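Local coordinates for protein ribosome-binding factor A (PDB 2DYJ) that binds free 30S ribosomal subunits and assists the late steps of their maturation, being required for efficient processing of 16S rRNA, at residues A10-A15 with A71-R76; E18-L23 with R60-A65. All coordinates share one frame; numbering follows the deposited sequence.

Contact 1: A10-A15 with A71-R76; sequences AQLKRA and AALARR
Ala15 meets both Leu73 and Arg76, and its methyl group is the pivot of this contact between helix 5-21 and the C-terminal end of helix 66-74. CD2 of Leu73 comes up against Ala15 CB at 3.7 Å, while the guanidinium of Arg76 is laid over the same alanine, with Ala15 CB 3.5 Å from Arg76 NE. The alanine CA sits 3.5 Å above the guanidinium plane, over its centre, so the flat group covers the helix backbone with one face. A small residue suits this place: the CA atoms of Ala15 and Leu73 approach to 6.8 Å, and a planar cation can lie close to the helix. The other branch of Leu73, CD1, faces Leu12 CD2 at a looser 4.3 Å, extending the apolar surface one helical turn back, where Leu12 also touches Val77.

The backbone N of Arg76 is bonded to Leu73 O. Its CG stands between the backbone N and the carbonyl carbon (chi1 50°), and a bend at chi3 (-68°) helps bring the guanidinium across to helix 5-21. There NH1 forms salt bridges with OE2 of Glu18 and OE2 of Glu19. Glu18 OE2 also lies 2.9 Å from Arg76 NH2, so the carboxylates limit the rotation of the group. Arg76 thus packs on Ala15 with one flat face while its nitrogens pair with carboxylates. Between the two segments the contact is van der Waals packing of well-fitted surfaces, while charge pairing beside them anchors the arginine that covers the alanine.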
ATOM      1  N   ALA A  10      10.107  -4.003  -3.356  1.00 21.37           N
ATOM      2  CA  ALA A  10      10.210  -4.832  -2.161  1.00 19.92           C
ATOM      3  C   ALA A  10      10.290  -3.952  -0.900  1.00 21.20           C
ATOM      4  O   ALA A  10       9.652  -4.243   0.117  1.00 20.17           O
ATOM      5  CB  ALA A  10      11.436  -5.737  -2.255  1.00 25.93           C
ATOM      6  N   GLN A  11      11.063  -2.869  -0.958  1.00 18.35           N
ATOM      7  CA  GLN A  11      11.170  -1.982   0.193  1.00 23.96           C
ATOM      8  C   GLN A  11       9.821  -1.320   0.502  1.00 21.63           C
ATOM      9  O   GLN A  11       9.421  -1.215   1.662  1.00 21.26           O
ATOM     10  CB  GLN A  11      12.215  -0.880  -0.049  1.00 30.48           C
ATOM     11  CG  GLN A  11      13.641  -1.368  -0.266  1.00 35.84           C
ATOM     12  CD  GLN A  11      14.646  -0.220  -0.380  1.00 46.04           C
ATOM     13  OE1 GLN A  11      15.859  -0.442  -0.455  1.00 47.85           O
ATOM     14  NE2 GLN A  11      14.143   1.012  -0.392  1.00 42.71           N
ATOM     15  N   LEU A  12       9.141  -0.846  -0.538  1.00 20.26           N
ATOM     16  CA  LEU A  12       7.845  -0.195  -0.372  1.00 18.49           C
ATOM     17  C   LEU A  12       6.799  -1.158   0.185  1.00 13.74           C
ATOM     18  O   LEU A  12       5.968  -0.773   1.007  1.00 18.60           O
ATOM     19  CB  LEU A  12       7.356   0.388  -1.716  1.00 16.94           C
ATOM     20  CG  LEU A  12       8.105   1.623  -2.242  1.00 24.79           C
ATOM     21  CD1 LEU A  12       7.713   1.925  -3.702  1.00 22.23           C
ATOM     22  CD2 LEU A  12       7.779   2.808  -1.366  1.00 22.70           C
ATOM     23  N   LYS A  13       6.827  -2.405  -0.281  1.00 19.22           N
ATOM     24  CA  LYS A  13       5.878  -3.420   0.172  1.00 18.04           C
ATOM     25  C   LYS A  13       6.040  -3.716   1.659  1.00 24.78           C
ATOM     26  O   LYS A  13       5.058  -3.753   2.417  1.00 24.14           O
ATOM     27  CB  LYS A  13       6.069  -4.714  -0.613  1.00 15.41           C
ATOM     28  CG  LYS A  13       5.186  -5.865  -0.140  1.00 20.58           C
ATOM     29  CD  LYS A  13       5.347  -7.068  -1.053  1.00 28.58           C
ATOM     30  CE  LYS A  13       5.485  -8.361  -0.265  1.00 38.41           C
ATOM     31  NZ  LYS A  13       4.253  -8.693   0.493  1.00 41.73           N
ATOM     32  N   ARG A  14       7.279  -3.941   2.083  1.00 22.82           N
ATOM     33  CA  ARG A  14       7.508  -4.235   3.485  1.00 25.55           C
ATOM     34  C   ARG A  14       7.170  -3.000   4.319  1.00 18.78           C
ATOM     35  O   ARG A  14       6.577  -3.110   5.389  1.00 23.84           O
ATOM     36  CB  ARG A  14       8.961  -4.677   3.712  1.00 27.60           C
ATOM     37  CG  ARG A  14       9.272  -4.983   5.169  1.00 41.73           C
ATOM     38  CD  ARG A  14      10.652  -5.611   5.351  1.00 47.94           C
ATOM     39  NE  ARG A  14      10.584  -6.811   6.189  1.00 52.77           N
ATOM     40  CZ  ARG A  14      10.228  -8.016   5.750  1.00 53.69           C
ATOM     41  NH1 ARG A  14       9.913  -8.198   4.473  1.00 56.47           N
ATOM     42  NH2 ARG A  14      10.168  -9.040   6.590  1.00 58.58           N
ATOM     43  N   ALA A  15       7.498  -1.817   3.808  1.00 20.13           N
ATOM     44  CA  ALA A  15       7.214  -0.579   4.540  1.00 17.53           C
ATOM     45  C   ALA A  15       5.718  -0.311   4.704  1.00 20.57           C
ATOM     46  O   ALA A  15       5.241   0.042   5.788  1.00 17.94           O
ATOM     47  CB  ALA A  15       7.886   0.616   3.835  1.00 20.42           C
ATOM     48  N   ALA A  71       2.597   9.806   3.758  1.00 16.20           N
ATOM     49  CA  ALA A  71       3.385  10.602   4.702  1.00 18.93           C
ATOM     50  C   ALA A  71       4.308   9.668   5.498  1.00 18.96           C
ATOM     51  O   ALA A  71       5.467  10.002   5.756  1.00 22.96           O
ATOM     52  CB  ALA A  71       2.452  11.348   5.660  1.00 15.90           C
ATOM     53  N   ALA A  72       3.773   8.504   5.886  1.00 18.36           N
ATOM     54  CA  ALA A  72       4.500   7.494   6.645  1.00 19.44           C
ATOM     55  C   ALA A  72       5.625   6.900   5.825  1.00 22.02           C
ATOM     56  O   ALA A  72       6.718   6.623   6.338  1.00 22.70           O
ATOM     57  CB  ALA A  72       3.543   6.383   7.109  1.00 20.08           C
ATOM     58  N   LEU A  73       5.358   6.682   4.545  1.00 17.87           N
ATOM     59  CA  LEU A  73       6.379   6.146   3.672  1.00 19.16           C
ATOM     60  C   LEU A  73       7.461   7.191   3.471  1.00 19.07           C
ATOM     61  O   LEU A  73       8.634   6.860   3.425  1.00 22.54           O
ATOM     62  CB  LEU A  73       5.793   5.778   2.306  1.00 18.53           C
ATOM     63  CG  LEU A  73       4.843   4.579   2.259  1.00 21.23           C
ATOM     64  CD1 LEU A  73       4.392   4.343   0.803  1.00 19.00           C
ATOM     65  CD2 LEU A  73       5.555   3.349   2.788  1.00 18.57           C
ATOM     66  N   ALA A  74       7.068   8.456   3.356  1.00 18.38           N
ATOM     67  CA  ALA A  74       8.046   9.504   3.111  1.00 17.22           C
ATOM     68  C   ALA A  74       9.064   9.589   4.239  1.00 22.27           C
ATOM     69  O   ALA A  74      10.178  10.089   4.045  1.00 19.36           O
ATOM     70  CB  ALA A  74       7.361  10.861   2.929  1.00 17.99           C
ATOM     71  N   ARG A  75       8.674   9.112   5.411  1.00 20.62           N
ATOM     72  CA  ARG A  75       9.558   9.143   6.574  1.00 28.91           C
ATOM     73  C   ARG A  75      10.563   7.998   6.608  1.00 29.22           C
ATOM     74  O   ARG A  75      11.509   8.031   7.394  1.00 30.69           O
ATOM     75  CB  ARG A  75       8.726   9.141   7.863  1.00 28.65           C
ATOM     76  CG  ARG A  75       8.019  10.466   8.128  1.00 28.26           C
ATOM     77  CD  ARG A  75       7.358  10.496   9.497  1.00 26.23           C
ATOM     78  NE  ARG A  75       6.122   9.731   9.545  1.00 30.13           N
ATOM     79  CZ  ARG A  75       4.900  10.229   9.362  1.00 26.08           C
ATOM     80  NH1 ARG A  75       4.717  11.524   9.114  1.00 24.90           N
ATOM     81  NH2 ARG A  75       3.853   9.418   9.422  1.00 22.23           N
ATOM     82  N   ARG A  76      10.384   6.995   5.753  1.00 23.53           N
ATOM     83  CA  ARG A  76      11.297   5.864   5.765  1.00 25.81           C
ATOM     84  C   ARG A  76      11.878   5.402   4.446  1.00 26.51           C
ATOM     85  O   ARG A  76      12.737   4.514   4.428  1.00 23.14           O
ATOM     86  CB  ARG A  76      10.652   4.672   6.475  1.00 29.39           C
ATOM     87  CG  ARG A  76       9.266   4.298   6.009  1.00 31.14           C
ATOM     88  CD  ARG A  76       8.684   3.208   6.907  1.00 28.94           C
ATOM     89  NE  ARG A  76       9.372   1.922   6.768  1.00 30.83           N
ATOM     90  CZ  ARG A  76       8.991   0.807   7.392  1.00 30.09           C
ATOM     91  NH1 ARG A  76       7.940   0.823   8.201  1.00 22.13           N
ATOM     92  NH2 ARG A  76       9.635  -0.332   7.184  1.00 24.51           N
TER

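Contact 2: E18-L23 with R60-A65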
ATOM      1  N   GLU A  18       3.848  -2.638   7.051  1.00 22.27           N
ATOM      2  CA  GLU A  18       4.029  -2.235   8.440  1.00 21.00           C
ATOM      3  C   GLU A  18       3.216  -1.004   8.812  1.00 20.04           C
ATOM      4  O   GLU A  18       2.667  -0.924   9.914  1.00 15.62           O
ATOM      5  CB  GLU A  18       5.509  -1.980   8.730  1.00 23.47           C
ATOM      6  CG  GLU A  18       6.330  -3.260   8.767  1.00 29.00           C
ATOM      7  CD  GLU A  18       7.812  -3.018   8.992  1.00 32.94           C
ATOM      8  OE1 GLU A  18       8.581  -4.002   8.989  1.00 34.88           O
ATOM      9  OE2 GLU A  18       8.207  -1.849   9.164  1.00 33.03           O
ATOM     10  N   GLU A  19       3.147  -0.033   7.904  1.00 21.45           N
ATOM     11  CA  GLU A  19       2.386   1.176   8.171  1.00 15.41           C
ATOM     12  C   GLU A  19       0.886   0.896   8.223  1.00 19.24           C
ATOM     13  O   GLU A  19       0.161   1.533   8.974  1.00 16.54           O
ATOM     14  CB  GLU A  19       2.686   2.253   7.122  1.00 17.72           C
ATOM     15  CG  GLU A  19       4.123   2.762   7.169  1.00 22.77           C
ATOM     16  CD  GLU A  19       4.565   3.109   8.584  1.00 21.02           C
ATOM     17  OE1 GLU A  19       3.757   3.700   9.335  1.00 25.49           O
ATOM     18  OE2 GLU A  19       5.722   2.795   8.938  1.00 27.04           O
ATOM     19  N   ILE A  20       0.415  -0.054   7.426  1.00 15.73           N
ATOM     20  CA  ILE A  20      -1.004  -0.382   7.450  1.00 15.11           C
ATOM     21  C   ILE A  20      -1.314  -1.073   8.789  1.00 17.99           C
ATOM     22  O   ILE A  20      -2.326  -0.794   9.439  1.00 16.65           O
ATOM     23  CB  ILE A  20      -1.360  -1.313   6.268  1.00 15.48           C
ATOM     24  CG1 ILE A  20      -1.292  -0.512   4.965  1.00 14.22           C
ATOM     25  CG2 ILE A  20      -2.728  -1.947   6.481  1.00 13.34           C
ATOM     26  CD1 ILE A  20      -1.540  -1.326   3.684  1.00 16.72           C
ATOM     27  N   GLN A  21      -0.424  -1.968   9.207  1.00 21.76           N
ATOM     28  CA  GLN A  21      -0.606  -2.677  10.469  1.00 25.09           C
ATOM     29  C   GLN A  21      -0.680  -1.660  11.603  1.00 23.15           C
ATOM     30  O   GLN A  21      -1.322  -1.905  12.614  1.00 24.52           O
ATOM     31  CB  GLN A  21       0.567  -3.641  10.704  1.00 31.06           C
ATOM     32  CG  GLN A  21       0.197  -5.125  10.756  1.00 42.98           C
ATOM     33  CD  GLN A  21       0.072  -5.662  12.183  1.00 46.07           C
ATOM     34  OE1 GLN A  21      -0.676  -5.120  13.007  1.00 51.14           O
ATOM     35  NE2 GLN A  21       0.804  -6.735  12.478  1.00 44.27           N
ATOM     36  N   ALA A  22      -0.025  -0.515  11.427  1.00 21.14           N
ATOM     37  CA  ALA A  22      -0.026   0.536  12.457  1.00 22.05           C
ATOM     38  C   ALA A  22      -1.334   1.331  12.502  1.00 26.70           C
ATOM     39  O   ALA A  22      -1.604   2.040  13.481  1.00 25.16           O
ATOM     40  CB  ALA A  22       1.149   1.486  12.245  1.00 17.29           C
ATOM     41  N   LEU A  23      -2.145   1.225  11.451  1.00 21.21           N
ATOM     42  CA  LEU A  23      -3.429   1.927  11.430  1.00 24.32           C
ATOM     43  C   LEU A  23      -4.394   1.194  12.361  1.00 27.60           C
ATOM     44  O   LEU A  23      -4.260  -0.009  12.591  1.00 29.55           O
ATOM     45  CB  LEU A  23      -3.994   1.957  10.008  1.00 17.14           C
ATOM     46  CG  LEU A  23      -3.143   2.738   9.005  1.00 18.62           C
ATOM     47  CD1 LEU A  23      -3.802   2.684   7.621  1.00 21.29           C
ATOM     48  CD2 LEU A  23      -2.994   4.188   9.475  1.00 19.71           C
ATOM     49  N   ARG A  60     -11.701   0.824   0.971  1.00 15.26           N
ATOM     50  CA  ARG A  60     -12.104   2.212   1.222  1.00 17.67           C
ATOM     51  C   ARG A  60     -11.306   2.786   2.367  1.00 16.03           C
ATOM     52  O   ARG A  60     -10.947   3.966   2.351  1.00 16.73           O
ATOM     53  CB  ARG A  60     -13.590   2.316   1.562  1.00 18.04           C
ATOM     54  CG  ARG A  60     -14.496   2.297   0.354  1.00 25.76           C
ATOM     55  CD  ARG A  60     -15.892   2.780   0.753  1.00 29.41           C
ATOM     56  NE  ARG A  60     -16.576   1.819   1.612  1.00 28.65           N
ATOM     57  CZ  ARG A  60     -17.230   0.754   1.165  1.00 27.61           C
ATOM     58  NH1 ARG A  60     -17.293   0.507  -0.141  1.00 31.41           N
ATOM     59  NH2 ARG A  60     -17.834  -0.055   2.026  1.00 32.83           N
ATOM     60  N   ALA A  61     -11.044   1.942   3.364  1.00 16.11           N
ATOM     61  CA  ALA A  61     -10.278   2.343   4.540  1.00 16.61           C
ATOM     62  C   ALA A  61      -8.856   2.739   4.158  1.00 18.91           C
ATOM     63  O   ALA A  61      -8.317   3.735   4.668  1.00 15.15           O
ATOM     64  CB  ALA A  61     -10.256   1.205   5.581  1.00 12.51           C
ATOM     65  N   LEU A  62      -8.243   1.966   3.269  1.00 14.59           N
ATOM     66  CA  LEU A  62      -6.885   2.276   2.821  1.00 10.36           C
ATOM     67  C   LEU A  62      -6.902   3.549   1.999  1.00  9.40           C
ATOM     68  O   LEU A  62      -6.081   4.453   2.198  1.00 12.04           O
ATOM     69  CB  LEU A  62      -6.336   1.121   1.983  1.00 12.13           C
ATOM     70  CG  LEU A  62      -6.051  -0.158   2.769  1.00 14.78           C
ATOM     71  CD1 LEU A  62      -5.898  -1.350   1.790  1.00 14.82           C
ATOM     72  CD2 LEU A  62      -4.780   0.062   3.615  1.00 13.32           C
ATOM     73  N   SER A  63      -7.849   3.632   1.070  1.00  8.60           N
ATOM     74  CA  SER A  63      -7.963   4.819   0.219  1.00 11.12           C
ATOM     75  C   SER A  63      -8.125   6.077   1.084  1.00 14.30           C
ATOM     76  O   SER A  63      -7.548   7.129   0.805  1.00 14.06           O
ATOM     77  CB  SER A  63      -9.174   4.680  -0.710  1.00 15.13           C
ATOM     78  OG  SER A  63      -8.917   3.710  -1.707  1.00 19.58           O
ATOM     79  N   ARG A  64      -8.919   5.967   2.141  1.00 14.44           N
ATOM     80  CA  ARG A  64      -9.133   7.122   3.008  1.00 17.91           C
ATOM     81  C   ARG A  64      -7.851   7.481   3.740  1.00 18.41           C
ATOM     82  O   ARG A  64      -7.599   8.659   4.028  1.00 19.34           O
ATOM     83  CB  ARG A  64     -10.238   6.839   4.021  1.00 21.22           C
ATOM     84  CG  ARG A  64     -10.500   8.016   4.954  1.00 32.61           C
ATOM     85  CD  ARG A  64     -11.599   7.710   5.934  1.00 41.13           C
ATOM     86  NE  ARG A  64     -11.758   8.782   6.913  1.00 49.47           N
ATOM     87  CZ  ARG A  64     -12.642   8.758   7.906  1.00 52.35           C
ATOM     88  NH1 ARG A  64     -13.452   7.714   8.051  1.00 46.12           N
ATOM     89  NH2 ARG A  64     -12.709   9.773   8.759  1.00 49.46           N
ATOM     90  N   ALA A  65      -7.033   6.464   4.021  1.00 14.95           N
ATOM     91  CA  ALA A  65      -5.775   6.650   4.730  1.00 16.42           C
ATOM     92  C   ALA A  65      -4.613   6.944   3.796  1.00 17.04           C
ATOM     93  O   ALA A  65      -3.479   7.032   4.250  1.00 13.79           O
ATOM     94  CB  ALA A  65      -5.444   5.382   5.546  1.00 17.96           C
TER
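The helix-kink-helix unit of the KH domain, made here by helices 55-64 and 66-74, packs with helix 5-21 over the three-stranded sheet, and in this contact the last turn of helix 55-64 meets the C-terminal end of that first helix. Two apolar pairs make the contact. Ile20 CD1 reaches Leu62 CD2 at 3.5 Å, and the same leucine methyl lies 3.8 Å from Ile20 CG1, so one branch of Leu62 rests against the ethyl arm of the isoleucine. The two side chains cross at about a right angle. In Ile20, CG1 is anti to the carbonyl carbon (chi1 -71°) and the ethyl arm is extended beyond it, which carries CD1 closer to the other helix than the direction of its CB would suggest. Long branched side chains suit this level because the CA atoms of Ile20 and Leu62 are 7.9 Å apart. Leu62 also touches Phe87 of strand 84-89, which joins the pair to the sheet.

The second pair lies where both helices give out. Leu23 has its backbone N bonded to Ile20 O at 2.9 Å, and it directs CD1 onto Ala65 CB at 3.8 Å. Ala65 is the first residue to leave helical geometry after helix 55-64 and also occupies the N-cap position of helix 66-74. At this junction its small methyl offers the leucine an apolar surface at close range. Leu23 further touches Leu69 and Leu28, so, just past helix 5-21, it packs on both the helix junction and the following loop. The alpha-beta-beta-alpha-alpha-beta order is that of a type II KH fold, with Ala65 at the kink between its two consecutive helices.

In the fold
From the N terminus, helix 5-21 supplies the first segment of both contacts, 10-15 and then 18-23. The chain next runs through strands 32-38 and 44-50 and enters helix 55-64, where contact 2 closes the inner loop. Helix 66-74 follows at once, and its end closes the wider loop of contact 1, within which contact 2 is nested; strand 84-89 comes afterwards. The first helix is thereby tied to two consecutive later helices at points along its length, the contact centres being 12 Å apart. They also touch directly: besides the salt bridges of the arginine, Glu19 OE1 of contact 2 packs against Ala72 CB of contact 1 at 3.5 Å.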